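Local coordinates for protein mercuric reductase (Metallosphaera sedula, PDB 4YWO) that probably reduces mercuric ion to elemental mercury with electrons from NADPH, working as an FAD-containing homodimer of the pyridine nucleotide-disulfide oxidoreductase family, at residues A[214-219]-A[390-395]; A[176-181]-A[254-259]; A[149-154]-A[261-266]; A[172-177]-A[196-201]. All blocks are in the same frame, centred on the assembly; numbering follows the deposited sequence.

Contact 1. Residues A[214-219]-A[390-395]; sequences EPEASV and FVKMVT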
loop_
_atom_site.group_PDB
_atom_site.type_symbol
_atom_site.label_atom_id
_atom_site.label_comp_id
_atom_site.label_asym_id
_atom_site.label_seq_id
_atom_site.Cartn_x
_atom_site.Cartn_y
_atom_site.Cartn_z
ATOM N N GLU A 214 11.891 -4.425 -16.213
ATOM C CA GLU A 214 12.515 -3.136 -16.700
ATOM C C GLU A 214 14.001 -3.170 -16.307
ATOM O O GLU A 214 14.437 -3.630 -15.257
ATOM C CB GLU A 214 11.873 -1.915 -16.056
ATOM C CG GLU A 214 10.454 -1.690 -16.558
ATOM C CD GLU A 214 10.349 -1.019 -17.893
ATOM O OE1 GLU A 214 11.382 -0.841 -18.544
ATOM O OE2 GLU A 214 9.229 -0.677 -18.323
ATOM N N PRO A 215 14.864 -2.593 -17.226
ATOM C CA PRO A 215 16.288 -2.466 -16.850
ATOM C C PRO A 215 16.616 -1.893 -15.491
ATOM O O PRO A 215 17.486 -2.408 -14.758
ATOM C CB PRO A 215 16.838 -1.488 -17.914
ATOM C CG PRO A 215 15.898 -1.535 -19.014
ATOM C CD PRO A 215 14.553 -2.021 -18.511
ATOM N N GLU A 216 15.890 -0.835 -15.110
ATOM C CA GLU A 216 16.028 -0.254 -13.808
ATOM C C GLU A 216 15.799 -1.323 -12.701
ATOM O O GLU A 216 16.466 -1.248 -11.639
ATOM C CB GLU A 216 15.078 0.942 -13.617
ATOM C CG GLU A 216 15.392 2.132 -14.529
ATOM C CD GLU A 216 14.712 2.111 -15.857
ATOM O OE1 GLU A 216 14.201 1.075 -16.381
ATOM O OE2 GLU A 216 14.653 3.242 -16.370
ATOM N N ALA A 217 14.840 -2.176 -12.874
ATOM C CA ALA A 217 14.586 -3.217 -11.876
ATOM C C ALA A 217 15.745 -4.201 -11.736
ATOM O O ALA A 217 16.137 -4.593 -10.631
ATOM C CB ALA A 217 13.253 -3.888 -12.101
ATOM N N SER A 218 16.324 -4.617 -12.892
ATOM C CA SER A 218 17.493 -5.516 -12.832
ATOM C C SER A 218 18.646 -4.868 -12.062
ATOM O O SER A 218 19.349 -5.553 -11.284
ATOM C CB SER A 218 17.924 -5.833 -14.263
ATOM O OG SER A 218 16.941 -6.555 -14.964
ATOM N N VAL A 219 18.906 -3.556 -12.284
ATOM C CA VAL A 219 19.902 -2.829 -11.477
ATOM C C VAL A 219 19.680 -2.879 -9.984
ATOM O O VAL A 219 20.582 -3.198 -9.193
ATOM C CB VAL A 219 20.048 -1.387 -11.949
ATOM C CG1 VAL A 219 20.910 -0.566 -11.000
ATOM C CG2 VAL A 219 20.524 -1.323 -13.391
ATOM N N PHE A 390 12.640 3.255 -7.318
ATOM C CA PHE A 390 12.054 4.072 -8.325
ATOM C C PHE A 390 10.630 3.718 -8.629
ATOM O O PHE A 390 10.148 2.638 -8.258
ATOM C CB PHE A 390 12.867 4.002 -9.668
ATOM C CG PHE A 390 12.757 2.668 -10.349
ATOM C CD1 PHE A 390 11.690 2.373 -11.203
ATOM C CD2 PHE A 390 13.552 1.600 -9.956
ATOM C CE1 PHE A 390 11.533 1.080 -11.730
ATOM C CE2 PHE A 390 13.413 0.336 -10.486
ATOM C CZ PHE A 390 12.393 0.049 -11.346
ATOM N N VAL A 391 9.961 4.606 -9.342
ATOM C CA VAL A 391 8.628 4.300 -9.922
ATOM C C VAL A 391 8.702 4.690 -11.404
ATOM O O VAL A 391 9.089 5.826 -11.747
ATOM C CB VAL A 391 7.449 4.993 -9.200
ATOM C CG1 VAL A 391 6.172 4.561 -9.815
ATOM C CG2 VAL A 391 7.483 4.587 -7.789
ATOM N N LYS A 392 8.355 3.744 -12.280
ATOM C CA LYS A 392 8.352 4.000 -13.744
ATOM C C LYS A 392 6.944 3.818 -14.259
ATOM O O LYS A 392 6.262 2.834 -13.930
ATOM C CB LYS A 392 9.241 3.021 -14.442
ATOM C CG LYS A 392 9.427 3.239 -15.929
ATOM C CD LYS A 392 10.577 2.314 -16.409
ATOM C CE LYS A 392 10.973 2.660 -17.794
ATOM N NZ LYS A 392 12.122 1.793 -18.240
ATOM N N MET A 393 6.499 4.753 -15.062
ATOM C CA MET A 393 5.145 4.769 -15.629
ATOM C C MET A 393 5.216 4.856 -17.129
ATOM O O MET A 393 6.063 5.626 -17.640
ATOM C CB MET A 393 4.310 5.885 -15.007
ATOM C CG MET A 393 2.822 5.997 -15.465
ATOM S SD MET A 393 1.910 7.237 -14.583
ATOM C CE MET A 393 1.589 6.349 -13.071
ATOM N N VAL A 394 4.440 4.049 -17.811
ATOM C CA VAL A 394 4.435 3.988 -19.258
ATOM C C VAL A 394 3.050 4.268 -19.792
ATOM O O VAL A 394 2.069 3.716 -19.279
ATOM C CB VAL A 394 4.857 2.610 -19.749
ATOM C CG1 VAL A 394 4.891 2.526 -21.264
ATOM C CG2 VAL A 394 6.159 2.088 -19.138
ATOM N N THR A 395 2.926 5.199 -20.768
ATOM C CA THR A 395 1.570 5.510 -21.306
ATOM C C THR A 395 1.586 5.205 -22.793
ATOM O O THR A 395 2.621 5.260 -23.431
ATOM C CB THR A 395 1.098 6.966 -21.120
ATOM O OG1 THR A 395 2.020 7.853 -21.853
ATOM C CG2 THR A 395 1.089 7.370 -19.629
#

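Contact 2. Residues A[176-181]-A[254-259]; sequences SLAVIG and GEVEAD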
loop_
_atom_site.group_PDB
_atom_site.type_symbol
_atom_site.label_atom_id
_atom_site.label_comp_id
_atom_site.label_asym_id
_atom_site.label_seq_id
_atom_site.Cartn_x
_atom_site.Cartn_y
_atom_site.Cartn_z
ATOM N N SER A 176 26.146 -22.235 4.010
ATOM C CA SER A 176 26.384 -21.695 2.693
ATOM C C SER A 176 25.391 -22.331 1.759
ATOM O O SER A 176 25.010 -23.471 1.910
ATOM C CB SER A 176 27.834 -21.816 2.232
ATOM O OG SER A 176 28.163 -23.216 2.286
ATOM N N LEU A 177 24.969 -21.576 0.729
ATOM C CA LEU A 177 23.965 -21.923 -0.234
ATOM C C LEU A 177 24.313 -21.394 -1.607
ATOM O O LEU A 177 24.621 -20.219 -1.757
ATOM C CB LEU A 177 22.561 -21.420 0.192
ATOM C CG LEU A 177 21.419 -21.776 -0.704
ATOM C CD1 LEU A 177 21.097 -23.267 -0.651
ATOM C CD2 LEU A 177 20.161 -21.014 -0.303
ATOM N N ALA A 178 24.332 -22.269 -2.605
ATOM C CA ALA A 178 24.427 -21.856 -3.994
ATOM C C ALA A 178 23.068 -21.945 -4.641
ATOM O O ALA A 178 22.443 -22.987 -4.711
ATOM C CB ALA A 178 25.471 -22.656 -4.770
ATOM N N VAL A 179 22.581 -20.776 -5.119
ATOM C CA VAL A 179 21.247 -20.660 -5.783
ATOM C C VAL A 179 21.419 -20.627 -7.280
ATOM O O VAL A 179 22.138 -19.763 -7.776
ATOM C CB VAL A 179 20.489 -19.361 -5.298
ATOM C CG1 VAL A 179 19.190 -19.241 -6.051
ATOM C CG2 VAL A 179 20.355 -19.379 -3.817
ATOM N N ILE A 180 20.861 -21.589 -7.977
ATOM C CA ILE A 180 20.946 -21.646 -9.416
ATOM C C ILE A 180 19.708 -21.019 -9.991
ATOM O O ILE A 180 18.623 -21.601 -9.907
ATOM C CB ILE A 180 21.158 -23.079 -9.951
ATOM C CG1 ILE A 180 22.447 -23.644 -9.375
ATOM C CG2 ILE A 180 21.311 -23.065 -11.458
ATOM C CD1 ILE A 180 22.711 -25.097 -9.851
ATOM N N GLY A 181 19.886 -19.827 -10.603
ATOM C CA GLY A 181 18.783 -19.067 -11.134
ATOM C C GLY A 181 18.798 -17.635 -10.687
ATOM O O GLY A 181 19.489 -17.268 -9.782
ATOM N N GLY A 254 34.579 -20.321 -12.611
ATOM C CA GLY A 254 35.128 -20.831 -11.347
ATOM C C GLY A 254 34.219 -21.796 -10.633
ATOM O O GLY A 254 33.101 -22.060 -11.067
ATOM N N GLU A 255 34.724 -22.320 -9.538
ATOM C CA GLU A 255 34.050 -23.332 -8.764
ATOM C C GLU A 255 33.430 -22.620 -7.563
ATOM O O GLU A 255 34.018 -21.743 -6.979
ATOM C CB GLU A 255 35.015 -24.414 -8.320
ATOM C CG GLU A 255 35.539 -25.223 -9.496
ATOM C CD GLU A 255 36.520 -26.305 -9.106
ATOM O OE1 GLU A 255 36.276 -27.027 -8.121
ATOM O OE2 GLU A 255 37.545 -26.425 -9.801
ATOM N N VAL A 256 32.194 -22.962 -7.248
ATOM C CA VAL A 256 31.521 -22.400 -6.118
ATOM C C VAL A 256 31.173 -23.552 -5.187
ATOM O O VAL A 256 30.446 -24.426 -5.547
ATOM C CB VAL A 256 30.245 -21.664 -6.639
ATOM C CG1 VAL A 256 29.464 -21.163 -5.450
ATOM C CG2 VAL A 256 30.664 -20.556 -7.623
ATOM N N GLU A 257 31.663 -23.541 -3.969
ATOM C CA GLU A 257 31.414 -24.631 -3.074
ATOM C C GLU A 257 30.432 -24.180 -2.033
ATOM O O GLU A 257 30.557 -23.084 -1.549
ATOM C CB GLU A 257 32.693 -25.107 -2.390
ATOM C CG GLU A 257 32.464 -26.433 -1.639
ATOM C CD GLU A 257 33.776 -27.194 -1.294
ATOM O OE1 GLU A 257 34.866 -26.667 -1.643
ATOM O OE2 GLU A 257 33.706 -28.294 -0.673
ATOM N N ALA A 258 29.481 -25.005 -1.659
ATOM C CA ALA A 258 28.496 -24.637 -0.682
ATOM C C ALA A 258 27.985 -25.848 -0.016
ATOM O O ALA A 258 28.052 -26.958 -0.599
ATOM C CB ALA A 258 27.323 -23.910 -1.393
ATOM N N ASP A 259 27.364 -25.692 1.125
ATOM C CA ASP A 259 26.735 -26.788 1.824
ATOM C C ASP A 259 25.556 -27.405 1.082
ATOM O O ASP A 259 25.279 -28.591 1.194
ATOM C CB ASP A 259 26.227 -26.408 3.231
ATOM C CG ASP A 259 27.309 -26.093 4.188
ATOM O OD1 ASP A 259 28.457 -26.546 3.898
ATOM O OD2 ASP A 259 27.054 -25.354 5.204
#

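Contact 3. Residues A[149-154]-A[261-266]; sequences LIPRIP and ILLATG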
loop_
_atom_site.group_PDB
_atom_site.type_symbol
_atom_site.label_atom_id
_atom_site.label_comp_id
_atom_site.label_asym_id
_atom_site.label_seq_id
_atom_site.Cartn_x
_atom_site.Cartn_y
_atom_site.Cartn_z
ATOM N N LEU A 149 11.428 -27.022 -12.334
ATOM C CA LEU A 149 12.169 -27.328 -13.509
ATOM C C LEU A 149 13.571 -27.718 -13.040
ATOM O O LEU A 149 14.249 -26.926 -12.334
ATOM C CB LEU A 149 12.190 -26.152 -14.464
ATOM C CG LEU A 149 12.902 -26.268 -15.798
ATOM C CD1 LEU A 149 12.269 -27.433 -16.551
ATOM C CD2 LEU A 149 12.785 -24.946 -16.535
ATOM N N ILE A 150 13.983 -28.948 -13.407
ATOM C CA ILE A 150 15.287 -29.521 -13.008
ATOM C C ILE A 150 16.197 -29.508 -14.263
ATOM O O ILE A 150 15.939 -30.276 -15.224
ATOM C CB ILE A 150 15.172 -30.962 -12.547
ATOM C CG1 ILE A 150 14.048 -31.163 -11.537
ATOM C CG2 ILE A 150 16.535 -31.472 -12.080
ATOM C CD1 ILE A 150 14.090 -30.179 -10.398
ATOM N N PRO A 151 17.217 -28.642 -14.279
ATOM C CA PRO A 151 18.054 -28.522 -15.468
ATOM C C PRO A 151 18.887 -29.814 -15.633
ATOM O O PRO A 151 19.134 -30.545 -14.645
ATOM C CB PRO A 151 18.888 -27.270 -15.206
ATOM C CG PRO A 151 18.896 -27.104 -13.739
ATOM C CD PRO A 151 17.672 -27.785 -13.161
ATOM N N ARG A 152 19.291 -30.090 -16.871
ATOM C CA ARG A 152 20.118 -31.279 -17.154
ATOM C C ARG A 152 21.542 -30.835 -16.975
ATOM O O ARG A 152 22.098 -30.188 -17.847
ATOM C CB ARG A 152 19.866 -31.799 -18.585
ATOM C CG ARG A 152 18.433 -31.642 -19.068
ATOM C CD ARG A 152 18.084 -32.441 -20.327
ATOM N NE ARG A 152 18.444 -33.857 -20.175
ATOM C CZ ARG A 152 19.587 -34.407 -20.593
ATOM N NH1 ARG A 152 20.517 -33.687 -21.229
ATOM N NH2 ARG A 152 19.806 -35.693 -20.369
ATOM N N ILE A 153 22.104 -31.076 -15.802
ATOM C CA ILE A 153 23.468 -30.673 -15.455
ATOM C C ILE A 153 24.143 -31.944 -14.944
ATOM O O ILE A 153 23.686 -32.562 -14.035
ATOM C CB ILE A 153 23.513 -29.640 -14.302
ATOM C CG1 ILE A 153 22.877 -28.339 -14.759
ATOM C CG2 ILE A 153 24.946 -29.382 -13.852
ATOM C CD1 ILE A 153 22.798 -27.305 -13.638
ATOM N N PRO A 154 25.261 -32.334 -15.555
ATOM C CA PRO A 154 25.967 -33.503 -15.067
ATOM C C PRO A 154 26.312 -33.422 -13.597
ATOM O O PRO A 154 26.925 -32.432 -13.112
ATOM C CB PRO A 154 27.258 -33.548 -15.940
ATOM C CG PRO A 154 26.975 -32.690 -17.085
ATOM C CD PRO A 154 25.860 -31.727 -16.752
ATOM N N ILE A 261 22.723 -26.740 -2.515
ATOM C CA ILE A 261 22.330 -26.172 -3.785
ATOM C C ILE A 261 20.797 -26.023 -3.813
ATOM O O ILE A 261 20.064 -26.929 -3.451
ATOM C CB ILE A 261 22.796 -27.012 -4.967
ATOM C CG1 ILE A 261 24.327 -26.994 -5.048
ATOM C CG2 ILE A 261 22.256 -26.479 -6.254
ATOM C CD1 ILE A 261 24.744 -28.205 -5.949
ATOM N N LEU A 262 20.331 -24.825 -4.214
ATOM C CA LEU A 262 18.888 -24.556 -4.335
ATOM C C LEU A 262 18.619 -24.266 -5.812
ATOM O O LEU A 262 19.229 -23.338 -6.398
ATOM C CB LEU A 262 18.393 -23.340 -3.466
ATOM C CG LEU A 262 16.975 -22.916 -3.828
ATOM C CD1 LEU A 262 15.923 -23.935 -3.475
ATOM C CD2 LEU A 262 16.832 -21.607 -3.067
ATOM N N LEU A 263 17.800 -25.073 -6.447
ATOM C CA LEU A 263 17.310 -24.814 -7.804
ATOM C C LEU A 263 16.173 -23.762 -7.770
ATOM O O LEU A 263 15.182 -23.968 -7.055
ATOM C CB LEU A 263 16.749 -26.032 -8.443
ATOM C CG LEU A 263 17.753 -27.125 -8.626
ATOM C CD1 LEU A 263 17.023 -28.305 -9.324
ATOM C CD2 LEU A 263 18.988 -26.657 -9.360
ATOM N N ALA A 264 16.371 -22.683 -8.510
ATOM C CA ALA A 264 15.382 -21.619 -8.701
ATOM C C ALA A 264 15.377 -21.205 -10.162
ATOM O O ALA A 264 15.475 -20.048 -10.517
ATOM C CB ALA A 264 15.729 -20.485 -7.790
ATOM N N THR A 265 15.329 -22.230 -11.032
ATOM C CA THR A 265 15.508 -22.088 -12.508
ATOM C C THR A 265 14.159 -22.229 -13.194
ATOM O O THR A 265 14.125 -22.409 -14.389
ATOM C CB THR A 265 16.416 -23.219 -13.075
ATOM O OG1 THR A 265 15.986 -24.505 -12.570
ATOM C CG2 THR A 265 17.769 -23.028 -12.612
ATOM N N GLY A 266 13.075 -22.075 -12.461
ATOM C CA GLY A 266 11.789 -22.021 -13.109
ATOM C C GLY A 266 10.901 -23.220 -12.780
ATOM O O GLY A 266 11.285 -24.076 -11.984
HETATM O O HOH W 1 13.968 -24.821 -10.681
#

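Contact 4. Residues A[172-177]-A[196-201]; sequences RRIDSL and MKVEVA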
loop_
_atom_site.group_PDB
_atom_site.type_symbol
_atom_site.label_atom_id
_atom_site.label_comp_id
_atom_site.label_asym_id
_atom_site.label_seq_id
_atom_site.Cartn_x
_atom_site.Cartn_y
_atom_site.Cartn_z
ATOM N N ARG A 172 18.222 -29.438 7.905
ATOM C CA ARG A 172 19.345 -29.115 8.727
ATOM C C ARG A 172 19.738 -27.691 8.602
ATOM O O ARG A 172 19.325 -26.997 7.695
ATOM C CB ARG A 172 20.523 -29.979 8.340
ATOM C CG ARG A 172 21.200 -29.576 7.062
ATOM C CD ARG A 172 21.927 -30.743 6.377
ATOM N NE ARG A 172 22.788 -30.308 5.313
ATOM C CZ ARG A 172 22.389 -30.132 4.041
ATOM N NH1 ARG A 172 21.173 -30.377 3.678
ATOM N NH2 ARG A 172 23.246 -29.767 3.136
ATOM N N ARG A 173 20.569 -27.275 9.492
ATOM C CA ARG A 173 21.105 -25.946 9.466
ATOM C C ARG A 173 22.265 -25.931 8.535
ATOM O O ARG A 173 23.176 -26.781 8.599
ATOM C CB ARG A 173 21.565 -25.546 10.841
ATOM C CG ARG A 173 20.343 -25.399 11.687
ATOM C CD ARG A 173 20.711 -25.210 13.116
ATOM N NE ARG A 173 21.224 -23.874 13.359
ATOM C CZ ARG A 173 21.196 -23.389 14.542
ATOM N NH1 ARG A 173 20.725 -24.146 15.517
ATOM N NH2 ARG A 173 21.682 -22.173 14.754
ATOM N N ILE A 174 22.318 -25.016 7.595
ATOM C CA ILE A 174 23.444 -24.872 6.689
ATOM C C ILE A 174 24.155 -23.575 6.855
ATOM O O ILE A 174 23.560 -22.585 7.376
ATOM C CB ILE A 174 23.003 -25.065 5.187
ATOM C CG1 ILE A 174 22.117 -23.913 4.741
ATOM C CG2 ILE A 174 22.241 -26.370 4.972
ATOM C CD1 ILE A 174 21.657 -23.943 3.303
ATOM N N ASP A 175 25.414 -23.530 6.451
ATOM C CA ASP A 175 26.206 -22.292 6.443
ATOM C C ASP A 175 26.354 -21.553 5.141
ATOM O O ASP A 175 26.762 -20.389 5.141
ATOM C CB ASP A 175 27.646 -22.533 6.915
ATOM C CG ASP A 175 27.696 -23.151 8.321
ATOM O OD1 ASP A 175 26.791 -22.889 9.168
ATOM O OD2 ASP A 175 28.654 -23.905 8.571
ATOM N N SER A 176 26.146 -22.235 4.010
ATOM C CA SER A 176 26.384 -21.695 2.693
ATOM C C SER A 176 25.391 -22.331 1.759
ATOM O O SER A 176 25.010 -23.471 1.910
ATOM C CB SER A 176 27.834 -21.816 2.232
ATOM O OG SER A 176 28.163 -23.216 2.286
ATOM N N LEU A 177 24.969 -21.576 0.729
ATOM C CA LEU A 177 23.965 -21.923 -0.234
ATOM C C LEU A 177 24.313 -21.394 -1.607
ATOM O O LEU A 177 24.621 -20.219 -1.757
ATOM C CB LEU A 177 22.561 -21.420 0.192
ATOM C CG LEU A 177 21.419 -21.776 -0.704
ATOM C CD1 LEU A 177 21.097 -23.267 -0.651
ATOM C CD2 LEU A 177 20.161 -21.014 -0.303
ATOM N N MET A 196 19.329 -15.134 7.345
ATOM C CA MET A 196 19.505 -16.203 8.405
ATOM C C MET A 196 20.950 -16.587 8.640
ATOM O O MET A 196 21.189 -17.741 9.094
ATOM C CB MET A 196 18.656 -17.346 8.110
ATOM C CG MET A 196 17.239 -16.913 8.085
ATOM S SD MET A 196 16.149 -18.168 7.656
ATOM C CE MET A 196 14.583 -17.191 7.613
ATOM N N LYS A 197 21.878 -15.706 8.321
ATOM C CA LYS A 197 23.290 -15.879 8.498
ATOM C C LYS A 197 23.870 -17.035 7.657
ATOM O O LYS A 197 24.774 -17.750 8.075
ATOM C CB LYS A 197 23.544 -16.161 9.996
ATOM C CG LYS A 197 24.730 -15.462 10.571
ATOM C CD LYS A 197 24.973 -16.030 11.966
ATOM C CE LYS A 197 26.116 -15.323 12.670
ATOM N NZ LYS A 197 27.268 -15.080 11.775
ATOM N N VAL A 198 23.395 -17.212 6.455
ATOM C CA VAL A 198 23.854 -18.219 5.480
ATOM C C VAL A 198 24.577 -17.398 4.423
ATOM O O VAL A 198 24.059 -16.358 3.946
ATOM C CB VAL A 198 22.697 -19.048 4.849
ATOM C CG1 VAL A 198 23.187 -19.964 3.755
ATOM C CG2 VAL A 198 21.908 -19.790 5.930
ATOM N N GLU A 199 25.743 -17.846 3.998
ATOM C CA GLU A 199 26.509 -17.246 2.898
ATOM C C GLU A 199 25.931 -17.725 1.580
ATOM O O GLU A 199 26.025 -18.900 1.232
ATOM C CB GLU A 199 27.952 -17.666 2.975
ATOM C CG GLU A 199 28.853 -17.203 1.871
ATOM C CD GLU A 199 30.162 -17.992 1.910
ATOM O OE1 GLU A 199 31.042 -17.570 2.682
ATOM O OE2 GLU A 199 30.284 -19.062 1.234
ATOM N N VAL A 200 25.301 -16.813 0.835
ATOM C CA VAL A 200 24.582 -17.208 -0.371
ATOM C C VAL A 200 25.265 -16.656 -1.608
ATOM O O VAL A 200 25.695 -15.504 -1.645
ATOM C CB VAL A 200 23.112 -16.677 -0.328
ATOM C CG1 VAL A 200 22.346 -17.021 -1.594
ATOM C CG2 VAL A 200 22.357 -17.091 0.899
ATOM N N ALA A 201 25.320 -17.490 -2.612
ATOM C CA ALA A 201 25.657 -17.072 -3.961
ATOM C C ALA A 201 24.579 -17.364 -4.954
ATOM O O ALA A 201 24.030 -18.475 -4.972
ATOM C CB ALA A 201 26.916 -17.736 -4.465
#

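Contact 1. Residues A[214-219]-A[390-395]
Lys392 sends its ammonium group between two glutamates, Glu214 and Glu216, at the start of helix 215-227, and forms a salt bridge with each. Lys392 NZ lies 2.8 Å from OE1 of Glu214 and 2.9 Å from OE1 of Glu216. The two oxygens are met differently: the nitrogen stands well above the Glu214 carboxylate plane, about 70° out of it, but meets the Glu216 oxygen on the syn side, about 20° out of plane. Lysine suits this place because its chain, fully extended from CB to NZ, spans the gap between strand and helix. Both glutamate chains bend at chi2 and cross it at about a right angle. OE2 of Glu214 is satisfied by the backbone N of Glu358, so both of its oxygens have partners; Glu358 OE1 adds a long, weak ion pair to Lys392 NZ. The contact joins the nucleotide-binding part of the chain to the antiparallel sheet of the dimerisation domain, where strand 390-396 runs between strands 399-407 and 368-374. Glu214 is the N-cap residue of the helix, and its backbone O accepts from Ser218 N at 3.2 Å. Beside the charged cluster, the Phe390 ring offers a face to Glu216: CB sits 3.8 Å from the ring centroid in a CH-pi contact, 19° off the normal. Ala217, small enough to let the ring approach, brings CB to 4.1 Å from Phe390 CZ.

Contact 2. Residues A[176-181]-A[254-259]
Where the three-stranded antiparallel sheet hands over to the parallel sheet of what is, as in relatives of this family, the NAD(P)-binding domain, Ser176 at the start of strand 176-180 meets Ala258, the last residue of strand 254-258, and Asp259 just after it. The Ser176 hydroxyl accepts the backbone N-H of Asp259, with N to OG 2.8 Å and an angle of 152° at the hydrogen. Asp259 N also has a weak, strongly bent bond to the Ser176 backbone O at 3.3 Å, so one donor is shared between two acceptors of a single residue. The torsion chi1 of 57° places OG between the backbone N and the carbonyl carbon of its own residue, and this turns the hydroxyl to Asp259 N. Serine fits because its short side chain can bring an acceptor so close to the backbone, with OG only 3.3 Å from Ala258 CA. The two strands run at 130° to each other and belong to different sheets; just after 254-258 the chain enters strand 260-263, the parallel neighbour of 176-180. Farther along, methyl groups meet between the strands: Ala258 CB lies 3.6 Å from Ala178 N and 4.1 Å from Ala178 CB. Alanine at both positions lets the backbones draw near. Beyond them Val256 reaches with CG1 to 4.3 Å from Ala178 CB. The Asp259 carboxylate accepts, through OD2, the backbone N of Asp175.

Contact 3. Residues A[149-154]-A[261-266]
Ile150 and Pro151 close over the side chain of Leu263, the last residue of strand 260-263 at an outer edge of the four-stranded parallel sheet in the Rossmann-like domain, the NAD(P)-binding domain as in relatives of this family. This is the tight part of the contact. The CD1 methyl of Leu263 lies 3.6 Å from CD1 of Ile150, the two chains crossing at about a right angle, and 3.9 Å from CD of Pro151, at the nitrogen end of the proline ring. Although the Ile150 side chain starts out away from the strand, chi1 of -48° and chi2 of -50° fold its CG1-CD1 arm back. Isoleucine suits the place because this arm is long enough to return to Leu263, while the proline ring presents a rigid apolar surface beside it. Phe161 also touches both Ile150 and Leu263.

The other half of the contact, around Leu149, Thr265 and Gly266, is more exposed, with polar backbone atoms bridged partly by water. Leu149 lays CB 3.4 Å from Gly266 O and brings CD2 to 3.6 Å from Thr265 O. Leu149 N donates to Gly266 O at 3.0 Å and 165°, the donor standing above the carbonyl plane. Gly266 has a positive phi, a backbone shape in which a CB would crowd the preceding carbonyl oxygen, and this favours glycine here. Thr265 OG1 faces Pro151 CD across 3.7 Å, with the two side chains roughly perpendicular. A water bridges the two backbones: it accepts from Thr265 N and donates to both Gly266 O and Leu149 O, the last at 2.7 Å.

Contact 4. Residues A[172-177]-A[196-201]
Leu177 and Val200 turn their side chains to the same face of the parallel sheet, and Ser176 and Glu199 to the other, as strands 176-180 and 199-203 run side by side. They are the two strands of a beta-alpha-beta unit whose crossover is helix 184-194. Leu177 and Val200 form part of an apolar layer, with Leu177 CB 4.4 Å from Val200 CG2. Val198 sits just ahead of its strand. With CG1 anti to the backbone N, chi1 174°, it lays this branch over the backbone of Ser176 and against Leu177 CB, 3.9 Å away; the same Val198 CG1 lies 4.2 Å from Ile174 CG1, while Val198 CG2 turns to the Ile174 backbone O at 3.6 Å. Tyr193 of the crossover helix touches Ile174, Val198 and Val200. On the opposite face the long, extended Glu199 chain suits an exposed position, its OE2 passing 3.8 Å from Ser176 CB. Lys197, with positive phi, is the C-prime residue of the Schellman motif that ends the helix. Three backbone bonds fix the register: Glu199 N to Asp175 O at 3.0 Å, Leu177 N to Glu199 O at 2.9 Å, and Ala201 N to Leu177 O at 2.9 Å.

Contacts 2, 3 and 4 meet on one parallel sheet, in which strand 176-180 lies between 199-203 and 260-263. Contacts 2 and 4 share Ser176 and Leu177, and their centres are about 10 Å apart; the centres of contacts 2 and 3 are about 12 Å apart, and the two are joined by a probable hydrogen bond from Leu262 N to Ala178 O of 2.8 Å. Leu177 CD1 also packs on Leu262 CB at 3.9 Å, linking contact 4 to contact 3. Contact 3 lies nearer FAD than contacts 2 and 4: Gly266 is about 9 Å from it and the Leu177 side chain about 12 Å. Contact 1 stands apart, its centre about 30 Å from those of the others, joining helix 215-227 to a strand of the dimerisation domain.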